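Diol-dehydratase (Roseburia inulinivorans, PDB 5I2A) probably acts as a lyase that dehydrates 1,2-propanediol, a B12-independent enzyme of the glycyl radical type. Local coordinates at residues Pro27-Ala32 with Phe111-Glu116; Thr168-Thr173 with Leu530-Ile535; Asn457-Leu462 with Ile558-Asp563. All coordinates share one frame; numbering follows the deposited sequence.

Interaction 1 of 3, residues Pro27-Ala32 with Phe111-Glu116; sequences PEIEAA and FYISEE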
loop_
_atom_site.group_PDB
_atom_site.type_symbol
_atom_site.label_atom_id
_atom_site.label_comp_id
_atom_site.label_asym_id
_atom_site.label_seq_id
_atom_site.Cartn_x
_atom_site.Cartn_y
_atom_site.Cartn_z
ATOM N N PRO A 27 -23.558 -28.337 12.360
ATOM C CA PRO A 27 -22.430 -27.402 12.348
ATOM C C PRO A 27 -22.774 -26.131 13.118
ATOM O O PRO A 27 -23.912 -25.658 13.054
ATOM C CB PRO A 27 -22.232 -27.107 10.858
ATOM C CG PRO A 27 -22.751 -28.323 10.170
ATOM C CD PRO A 27 -23.957 -28.727 10.995
ATOM N N GLU A 28 -21.809 -25.609 13.861
ATOM C CA GLU A 28 -22.029 -24.424 14.679
ATOM C C GLU A 28 -21.002 -23.327 14.404
ATOM O O GLU A 28 -19.824 -23.605 14.277
ATOM C CB GLU A 28 -21.996 -24.787 16.172
ATOM C CG GLU A 28 -22.046 -23.573 17.103
ATOM C CD GLU A 28 -22.113 -23.954 18.588
ATOM O OE1 GLU A 28 -21.901 -25.137 18.900
ATOM O OE2 GLU A 28 -22.386 -23.069 19.430
ATOM N N ILE A 29 -21.470 -22.087 14.340
ATOM C CA ILE A 29 -20.607 -20.907 14.238
ATOM C C ILE A 29 -20.040 -20.506 15.614
ATOM O O ILE A 29 -20.792 -20.362 16.585
ATOM C CB ILE A 29 -21.388 -19.716 13.634
ATOM C CG1 ILE A 29 -21.819 -20.036 12.210
ATOM C CG2 ILE A 29 -20.570 -18.420 13.696
ATOM C CD1 ILE A 29 -22.940 -19.150 11.688
ATOM N N GLU A 30 -18.722 -20.327 15.691
ATOM C CA GLU A 30 -18.063 -19.930 16.936
ATOM C C GLU A 30 -17.376 -18.555 16.826
ATOM O O GLU A 30 -16.927 -18.152 15.751
ATOM C CB GLU A 30 -17.066 -21.008 17.369
ATOM C CG GLU A 30 -17.791 -22.329 17.648
ATOM C CD GLU A 30 -16.922 -23.478 18.131
ATOM O OE1 GLU A 30 -15.687 -23.336 18.308
ATOM O OE2 GLU A 30 -17.513 -24.558 18.334
ATOM N N ALA A 31 -17.298 -17.854 17.952
ATOM C CA ALA A 31 -16.906 -16.447 17.974
ATOM C C ALA A 31 -15.454 -16.206 18.371
ATOM O O ALA A 31 -14.977 -15.084 18.263
ATOM C CB ALA A 31 -17.820 -15.677 18.917
ATOM N N ALA A 32 -14.759 -17.243 18.833
ATOM C CA ALA A 32 -13.430 -17.047 19.404
ATOM C C ALA A 32 -12.424 -16.390 18.429
ATOM O O ALA A 32 -11.679 -15.512 18.835
ATOM C CB ALA A 32 -12.877 -18.360 19.905
ATOM N N PHE A 111 -26.348 -23.341 9.669
ATOM C CA PHE A 111 -25.431 -23.395 10.807
ATOM C C PHE A 111 -26.164 -22.986 12.086
ATOM O O PHE A 111 -26.924 -22.019 12.073
ATOM C CB PHE A 111 -24.234 -22.449 10.625
ATOM C CG PHE A 111 -23.158 -22.954 9.708
ATOM C CD1 PHE A 111 -23.293 -22.859 8.332
ATOM C CD2 PHE A 111 -21.984 -23.470 10.225
ATOM C CE1 PHE A 111 -22.283 -23.294 7.477
ATOM C CE2 PHE A 111 -20.975 -23.923 9.377
ATOM C CZ PHE A 111 -21.130 -23.830 7.996
ATOM N N TYR A 112 -25.915 -23.684 13.190
ATOM C CA TYR A 112 -26.432 -23.234 14.479
ATOM C C TYR A 112 -25.573 -22.101 15.018
ATOM O O TYR A 112 -24.361 -22.125 14.881
ATOM C CB TYR A 112 -26.485 -24.384 15.497
ATOM C CG TYR A 112 -26.750 -23.921 16.924
ATOM C CD1 TYR A 112 -27.988 -23.413 17.299
ATOM C CD2 TYR A 112 -25.763 -23.999 17.891
ATOM C CE1 TYR A 112 -28.234 -22.990 18.613
ATOM C CE2 TYR A 112 -25.992 -23.578 19.196
ATOM C CZ TYR A 112 -27.228 -23.079 19.550
ATOM O OH TYR A 112 -27.438 -22.674 20.843
ATOM N N ILE A 113 -26.208 -21.095 15.607
ATOM C CA ILE A 113 -25.476 -20.057 16.314
ATOM C C ILE A 113 -26.223 -19.670 17.602
ATOM O O ILE A 113 -27.416 -19.372 17.579
ATOM C CB ILE A 113 -25.230 -18.811 15.412
ATOM C CG1 ILE A 113 -24.405 -17.758 16.154
ATOM C CG2 ILE A 113 -26.541 -18.227 14.888
ATOM C CD1 ILE A 113 -23.992 -16.553 15.266
ATOM N N SER A 114 -25.509 -19.706 18.722
ATOM C CA SER A 114 -26.120 -19.486 20.030
ATOM C C SER A 114 -26.337 -18.009 20.274
ATOM O O SER A 114 -25.743 -17.177 19.595
ATOM C CB SER A 114 -25.252 -20.063 21.144
ATOM O OG SER A 114 -24.090 -19.274 21.338
ATOM N N GLU A 115 -27.181 -17.690 21.254
ATOM C CA GLU A 115 -27.446 -16.301 21.593
ATOM C C GLU A 115 -26.179 -15.645 22.099
ATOM O O GLU A 115 -25.920 -14.494 21.794
ATOM C CB GLU A 115 -28.570 -16.177 22.637
ATOM C CG GLU A 115 -29.942 -16.590 22.111
ATOM C CD GLU A 115 -30.298 -15.895 20.812
ATOM O OE1 GLU A 115 -30.512 -16.590 19.799
ATOM O OE2 GLU A 115 -30.348 -14.652 20.796
ATOM N N GLU A 116 -25.378 -16.373 22.868
ATOM C CA GLU A 116 -24.148 -15.791 23.383
ATOM C C GLU A 116 -23.139 -15.554 22.249
ATOM O O GLU A 116 -22.403 -14.566 22.265
ATOM C CB GLU A 116 -23.541 -16.679 24.467
ATOM C CG GLU A 116 -22.261 -16.131 25.083
ATOM C CD GLU A 116 -22.467 -14.840 25.867
ATOM O OE1 GLU A 116 -23.619 -14.533 26.255
ATOM O OE2 GLU A 116 -21.465 -14.130 26.100
HETATM O O HOH W 1 -22.637 -20.551 18.578
#

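Interaction 2 of 3, residues Thr168-Thr173 with Leu530-Ile535; sequences TVQYET and LVDDCI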
loop_
_atom_site.group_PDB
_atom_site.type_symbol
_atom_site.label_atom_id
_atom_site.label_comp_id
_atom_site.label_asym_id
_atom_site.label_seq_id
_atom_site.Cartn_x
_atom_site.Cartn_y
_atom_site.Cartn_z
ATOM N N THR A 168 -2.039 -24.990 -3.609
ATOM C CA THR A 168 -1.311 -26.111 -3.048
ATOM C C THR A 168 0.066 -25.624 -2.627
ATOM O O THR A 168 0.943 -25.346 -3.442
ATOM C CB THR A 168 -1.141 -27.261 -4.038
ATOM O OG1 THR A 168 -2.419 -27.791 -4.363
ATOM C CG2 THR A 168 -0.250 -28.350 -3.434
ATOM N N VAL A 169 0.235 -25.569 -1.329
ATOM C CA VAL A 169 1.393 -25.009 -0.699
ATOM C C VAL A 169 2.507 -26.090 -0.694
ATOM O O VAL A 169 2.259 -27.242 -1.079
ATOM C CB VAL A 169 0.953 -24.554 0.711
ATOM C CG1 VAL A 169 1.217 -25.610 1.796
ATOM C CG2 VAL A 169 1.330 -23.167 1.016
ATOM N N GLN A 170 3.724 -25.735 -0.293
ATOM C CA GLN A 170 4.816 -26.706 -0.247
ATOM C C GLN A 170 4.745 -27.601 1.004
ATOM O O GLN A 170 5.548 -27.449 1.921
ATOM C CB GLN A 170 6.179 -25.992 -0.288
ATOM C CG GLN A 170 6.551 -25.339 -1.625
ATOM C CD GLN A 170 7.727 -24.355 -1.499
ATOM O OE1 GLN A 170 8.543 -24.454 -0.578
ATOM N NE2 GLN A 170 7.802 -23.394 -2.422
ATOM N N TYR A 171 3.787 -28.523 1.046
ATOM C CA TYR A 171 3.716 -29.460 2.166
ATOM C C TYR A 171 5.043 -30.207 2.306
ATOM O O TYR A 171 5.507 -30.460 3.411
ATOM C CB TYR A 171 2.578 -30.462 1.984
ATOM C CG TYR A 171 1.203 -29.842 1.865
ATOM C CD1 TYR A 171 0.470 -29.519 2.989
ATOM C CD2 TYR A 171 0.644 -29.601 0.624
ATOM C CE1 TYR A 171 -0.793 -28.955 2.880
ATOM C CE2 TYR A 171 -0.612 -29.038 0.496
ATOM C CZ TYR A 171 -1.331 -28.723 1.629
ATOM O OH TYR A 171 -2.585 -28.175 1.512
ATOM N N GLU A 172 5.652 -30.534 1.172
ATOM C CA GLU A 172 6.877 -31.320 1.167
ATOM C C GLU A 172 8.053 -30.556 1.791
ATOM O O GLU A 172 8.974 -31.169 2.335
ATOM C CB GLU A 172 7.223 -31.760 -0.253
ATOM C CG GLU A 172 7.614 -30.622 -1.181
ATOM C CD GLU A 172 6.418 -29.857 -1.762
ATOM O OE1 GLU A 172 5.245 -30.253 -1.539
ATOM O OE2 GLU A 172 6.666 -28.841 -2.440
ATOM N N THR A 173 8.027 -29.226 1.715
ATOM C CA THR A 173 9.072 -28.447 2.355
ATOM C C THR A 173 8.962 -28.583 3.873
ATOM O O THR A 173 9.957 -28.796 4.556
ATOM C CB THR A 173 9.015 -26.961 1.963
ATOM O OG1 THR A 173 9.294 -26.832 0.563
ATOM C CG2 THR A 173 10.045 -26.179 2.753
ATOM N N LEU A 530 5.342 -20.570 2.279
ATOM C CA LEU A 530 5.355 -21.900 1.678
ATOM C C LEU A 530 5.098 -21.870 0.156
ATOM O O LEU A 530 4.779 -22.892 -0.455
ATOM C CB LEU A 530 4.329 -22.785 2.384
ATOM C CG LEU A 530 4.490 -22.887 3.900
ATOM C CD1 LEU A 530 3.418 -23.785 4.485
ATOM C CD2 LEU A 530 5.903 -23.397 4.231
ATOM N N VAL A 531 5.242 -20.691 -0.453
ATOM C CA VAL A 531 5.074 -20.542 -1.897
ATOM C C VAL A 531 6.246 -19.745 -2.494
ATOM O O VAL A 531 6.471 -18.610 -2.084
ATOM C CB VAL A 531 3.745 -19.808 -2.242
ATOM C CG1 VAL A 531 3.648 -19.539 -3.749
ATOM C CG2 VAL A 531 2.523 -20.569 -1.743
ATOM N N ASP A 532 6.980 -20.319 -3.452
ATOM C CA ASP A 532 8.013 -19.563 -4.171
ATOM C C ASP A 532 7.348 -18.454 -4.991
ATOM O O ASP A 532 6.319 -18.702 -5.611
ATOM C CB ASP A 532 8.819 -20.444 -5.122
ATOM C CG ASP A 532 9.553 -21.572 -4.425
ATOM O OD1 ASP A 532 9.785 -21.508 -3.205
ATOM O OD2 ASP A 532 9.907 -22.522 -5.134
ATOM N N ASP A 533 7.935 -17.262 -5.059
ATOM C CA ASP A 533 9.242 -16.909 -4.503
ATOM C C ASP A 533 9.117 -15.821 -3.443
ATOM O O ASP A 533 9.871 -14.840 -3.458
ATOM C CB ASP A 533 10.167 -16.390 -5.608
ATOM C CG ASP A 533 11.284 -17.355 -5.954
ATOM O OD1 ASP A 533 11.686 -18.155 -5.083
ATOM O OD2 ASP A 533 11.757 -17.304 -7.103
ATOM N N CYS A 534 8.148 -15.969 -2.550
ATOM C CA CYS A 534 7.804 -14.882 -1.645
ATOM C C CYS A 534 8.973 -14.460 -0.746
ATOM O O CYS A 534 9.247 -13.273 -0.595
ATOM C CB CYS A 534 6.588 -15.284 -0.819
ATOM S SG CYS A 534 5.127 -15.531 -1.866
ATOM N N ILE A 535 9.680 -15.434 -0.190
ATOM C CA ILE A 535 10.785 -15.151 0.719
ATOM C C ILE A 535 11.878 -14.348 0.019
ATOM O O ILE A 535 12.305 -13.308 0.505
ATOM C CB ILE A 535 11.365 -16.464 1.306
ATOM C CG1 ILE A 535 10.437 -16.990 2.400
ATOM C CG2 ILE A 535 12.780 -16.255 1.849
ATOM C CD1 ILE A 535 10.693 -18.427 2.777
#

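Interaction 3 of 3, residues Asn457-Leu462 with Ile558-Asp563; sequences NMCRPL and IANVAD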
loop_
_atom_site.group_PDB
_atom_site.type_symbol
_atom_site.label_atom_id
_atom_site.label_comp_id
_atom_site.label_asym_id
_atom_site.label_seq_id
_atom_site.Cartn_x
_atom_site.Cartn_y
_atom_site.Cartn_z
ATOM N N ASN A 457 -22.125 -15.540 -16.126
ATOM C CA ASN A 457 -23.271 -16.145 -16.802
ATOM C C ASN A 457 -23.262 -15.792 -18.292
ATOM O O ASN A 457 -23.626 -14.681 -18.664
ATOM C CB ASN A 457 -24.580 -15.675 -16.139
ATOM C CG ASN A 457 -25.808 -16.424 -16.653
ATOM O OD1 ASN A 457 -25.806 -16.961 -17.758
ATOM N ND2 ASN A 457 -26.860 -16.469 -15.832
ATOM N N MET A 458 -22.861 -16.735 -19.136
ATOM C CA MET A 458 -22.758 -16.465 -20.569
ATOM C C MET A 458 -24.132 -16.296 -21.221
ATOM O O MET A 458 -24.217 -15.794 -22.331
ATOM C CB MET A 458 -21.970 -17.576 -21.293
ATOM C CG MET A 458 -20.550 -17.810 -20.743
ATOM S SD MET A 458 -19.732 -19.249 -21.474
ATOM C CE MET A 458 -19.897 -18.857 -23.200
ATOM N N CYS A 459 -25.201 -16.690 -20.533
ATOM C CA CYS A 459 -26.547 -16.464 -21.063
ATOM C C CYS A 459 -27.044 -15.018 -20.905
ATOM O O CYS A 459 -27.936 -14.584 -21.639
ATOM C CB CYS A 459 -27.555 -17.407 -20.388
ATOM S SG CYS A 459 -27.310 -19.138 -20.764
ATOM N N ARG A 460 -26.520 -14.280 -19.928
ATOM C CA ARG A 460 -27.052 -12.933 -19.724
ATOM C C ARG A 460 -26.684 -11.985 -20.889
ATOM O O ARG A 460 -27.550 -11.246 -21.349
ATOM C CB ARG A 460 -26.622 -12.374 -18.368
ATOM C CG ARG A 460 -27.275 -13.115 -17.178
ATOM C CD ARG A 460 -28.256 -12.204 -16.399
ATOM N NE ARG A 460 -29.420 -11.933 -17.203
ATOM C CZ ARG A 460 -30.186 -10.853 -17.153
ATOM N NH1 ARG A 460 -29.956 -9.858 -16.302
ATOM N NH2 ARG A 460 -31.212 -10.789 -17.985
ATOM N N PRO A 461 -25.425 -12.028 -21.391
ATOM C CA PRO A 461 -25.140 -11.265 -22.611
ATOM C C PRO A 461 -26.003 -11.678 -23.801
ATOM O O PRO A 461 -26.286 -10.830 -24.645
ATOM C CB PRO A 461 -23.659 -11.583 -22.882
ATOM C CG PRO A 461 -23.097 -11.789 -21.521
ATOM C CD PRO A 461 -24.187 -12.601 -20.834
ATOM N N LEU A 462 -26.422 -12.941 -23.859
ATOM C CA LEU A 462 -27.321 -13.387 -24.923
ATOM C C LEU A 462 -28.696 -12.720 -24.779
ATOM O O LEU A 462 -29.257 -12.222 -25.747
ATOM C CB LEU A 462 -27.475 -14.916 -24.916
ATOM C CG LEU A 462 -28.453 -15.483 -25.955
ATOM C CD1 LEU A 462 -27.968 -15.205 -27.375
ATOM C CD2 LEU A 462 -28.647 -16.983 -25.745
ATOM N N ILE A 558 -22.411 -22.855 -21.623
ATOM C CA ILE A 558 -22.000 -23.118 -23.008
ATOM C C ILE A 558 -23.050 -23.914 -23.817
ATOM O O ILE A 558 -23.364 -23.543 -24.951
ATOM C CB ILE A 558 -20.660 -23.862 -23.058
ATOM C CG1 ILE A 558 -19.516 -22.872 -22.863
ATOM C CG2 ILE A 558 -20.471 -24.531 -24.397
ATOM C CD1 ILE A 558 -18.144 -23.500 -22.970
ATOM N N ALA A 559 -23.594 -24.991 -23.247
ATOM C CA ALA A 559 -24.618 -25.774 -23.959
ATOM C C ALA A 559 -25.842 -24.915 -24.284
ATOM O O ALA A 559 -26.359 -24.954 -25.403
ATOM C CB ALA A 559 -25.045 -27.021 -23.138
ATOM N N ASN A 560 -26.303 -24.150 -23.298
ATOM C CA ASN A 560 -27.482 -23.306 -23.483
ATOM C C ASN A 560 -27.249 -22.288 -24.594
ATOM O O ASN A 560 -28.105 -22.101 -25.453
ATOM C CB ASN A 560 -27.855 -22.587 -22.184
ATOM C CG ASN A 560 -28.042 -23.546 -21.026
ATOM O OD1 ASN A 560 -27.179 -23.657 -20.161
ATOM N ND2 ASN A 560 -29.163 -24.265 -21.021
ATOM N N VAL A 561 -26.077 -21.658 -24.583
ATOM C CA VAL A 561 -25.720 -20.656 -25.585
ATOM C C VAL A 561 -25.607 -21.275 -26.980
ATOM O O VAL A 561 -26.132 -20.734 -27.944
ATOM C CB VAL A 561 -24.389 -19.938 -25.223
ATOM C CG1 VAL A 561 -23.881 -19.081 -26.382
ATOM C CG2 VAL A 561 -24.568 -19.098 -23.981
ATOM N N ALA A 562 -24.943 -22.420 -27.080
ATOM C CA ALA A 562 -24.754 -23.066 -28.370
ATOM C C ALA A 562 -26.092 -23.442 -29.000
ATOM O O ALA A 562 -26.341 -23.155 -30.172
ATOM C CB ALA A 562 -23.891 -24.303 -28.229
ATOM N N ASP A 563 -26.933 -24.101 -28.217
ATOM C CA ASP A 563 -28.233 -24.532 -28.702
ATOM C C ASP A 563 -29.114 -23.330 -29.027
ATOM O O ASP A 563 -29.837 -23.338 -30.027
ATOM C CB ASP A 563 -28.910 -25.432 -27.679
ATOM C CG ASP A 563 -28.304 -26.835 -27.633
ATOM O OD1 ASP A 563 -27.804 -27.319 -28.674
ATOM O OD2 ASP A 563 -28.331 -27.448 -26.552
#

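Interaction 1 of 3, residues Pro27-Ala32 with Phe111-Glu116
Glu-28 and Tyr-112 form a single beta bridge between the loop ahead of helix 32-43 and the loop that leads into helix 115-125. Two backbone hydrogen bonds define it: Tyr-112 N donates to Pro-27 O over 2.8 Å, and Ile-29 N donates to Tyr-112 O over 2.9 Å. Because Tyr-112 bonds on both flanks of Glu-28 and the register rises together in both segments, the pattern is that of a single parallel bridge. Water 1 prolongs it, donating to Glu-28 OE2 and Ile-29 O and accepting from Ser-114 N, the N-cap residue of helix 115-125. With CG anti to the backbone N (chi1 173°), the extended Glu-28 chain runs alongside the Tyr-112 ring; its carboxylate is turned 63° from the ring, and Glu-28 OE2 comes 3.6 Å from Tyr-112 CE2. The buried residues pack apart from this pair: Pro-27 CB meets Phe-111 CD2 at 3.7 Å, while Ile-29 crosses Phe-111 at about a right angle, Ile-29 CD1 lying 3.7 Å from Phe-111 CB. Backbone hydrogen bonds join Glu-28 and Glu-30 to Cys-85 as well.

Interaction 2 of 3, residues Thr168-Thr173 with Leu530-Ile535
The turn into helix 171-190, with Gln-170 at the N-cap position, receives the chain that links helix 525-529 to helix 534-537, meeting it at Leu-530 and Asp-532. Gln-170 N donates to Leu-530 O over 3.0 Å. The side chain carries the second bond: CG is anti to the carbonyl carbon (chi1 -70°) and the chain runs extended beyond it, which carries the amide to Asp-532, where Gln-170 NE2 meets Asp-532 OD1 at 2.8 Å with an N-H...O angle of 152°. The acceptor lies close to the plane of the amide, whereas NE2 stands well above that of the carboxylate; the two planes are 71° apart. Gln-170 is also the centre of an inverse gamma turn, closed by a weak bond from Tyr-171 N to Val-169 O. Its amide is fixed in rotation from both ends, since Gln-170 OE1 accepts from Thr-173 OG1 at 2.7 Å and NE2 also donates to Gly-445 O. A leucine in its place would probably leave Asp-532 OD1, Gly-445 O and Thr-173 OG1 each without this mate. Beside the polar pair, Val-169 CG2 presses on Leu-530 CB at 3.3 Å, tighter than usual van der Waals contact, while Val-169 CG1 covers the centre of one Tyr-171 ring face. Ile-272 of helix 262-279 touches both Val-169 and Leu-530.

Interaction 3 of 3, residues Asn457-Leu462 with Ile558-Asp563
The backbones of Met-458 and Cys-459 stand well apart from helix 558-574, with CA-CA distances of 7.1 Å from Met-458 to Ile-558 and 6.2 Å from Cys-459 to Val-561, and no hydrogen bond crosses the contact. Side chains therefore fill the gap, burying 269 Å² in all. Met-458 lies side by side with Ile-558, pointing the same way. Met-458 SD lies 3.9 Å from Ile-558 CG1, and the bend at chi3 (54°) folds CE back against the same atom. Val-561 supplies a single methyl to the same methionine: Val-561 CG2, anti to its own carbonyl carbon, touches Met-458 O at 3.7 Å and Met-458 CB at 4.0 Å. That carbonyl oxygen is not left without a polar partner, because Tyr-496 OH donates to it. Cys-459 SG lies 3.8 Å from Asn-560 CB, so it meets the aliphatic root of that asparagine and not its amide, which is bonded to Ala-720 N through OD1 and to Asp-711 through ND2. The segment 457-462 is shaped by an Asx turn: Asn-457 OD1 accepts from Cys-459 N at 2.9 Å, the N-H...O angle being 138°, and so caps the chain as it turns from strand to helix.

Strands 454-457 and 548-556 pair in parallel, and each is followed by its helix, so the contact joins the turns at the C-terminal ends of two paired parallel strands of this mixed sheet. Helix 489-521 closes over Leu-462 and Val-561 through Phe-492 and Tyr-496, while helix 661-678 packs on Ile-558 and Val-561 through Ala-671 and Ala-670.

In the fold
From the N terminus, interaction 1 comes first: it closes a loop of 78 intervening residues, 30 of them helical and none in a strand, and is complete before the others begin. Interaction 2 then opens at 168-173 and spans 356 residues to 530-535. Interaction 3 starts within that span, at 457-462, but finishes beyond it at 558-563, so the two cross. They lie on opposite sides of the chain's centre, their own centres 39 Å apart. No two of the three touch. Together they join N-terminal loops, the start of helix 171-190 and the turns leaving a mixed sheet, all within the pyruvate formate lyase-like part of the chain.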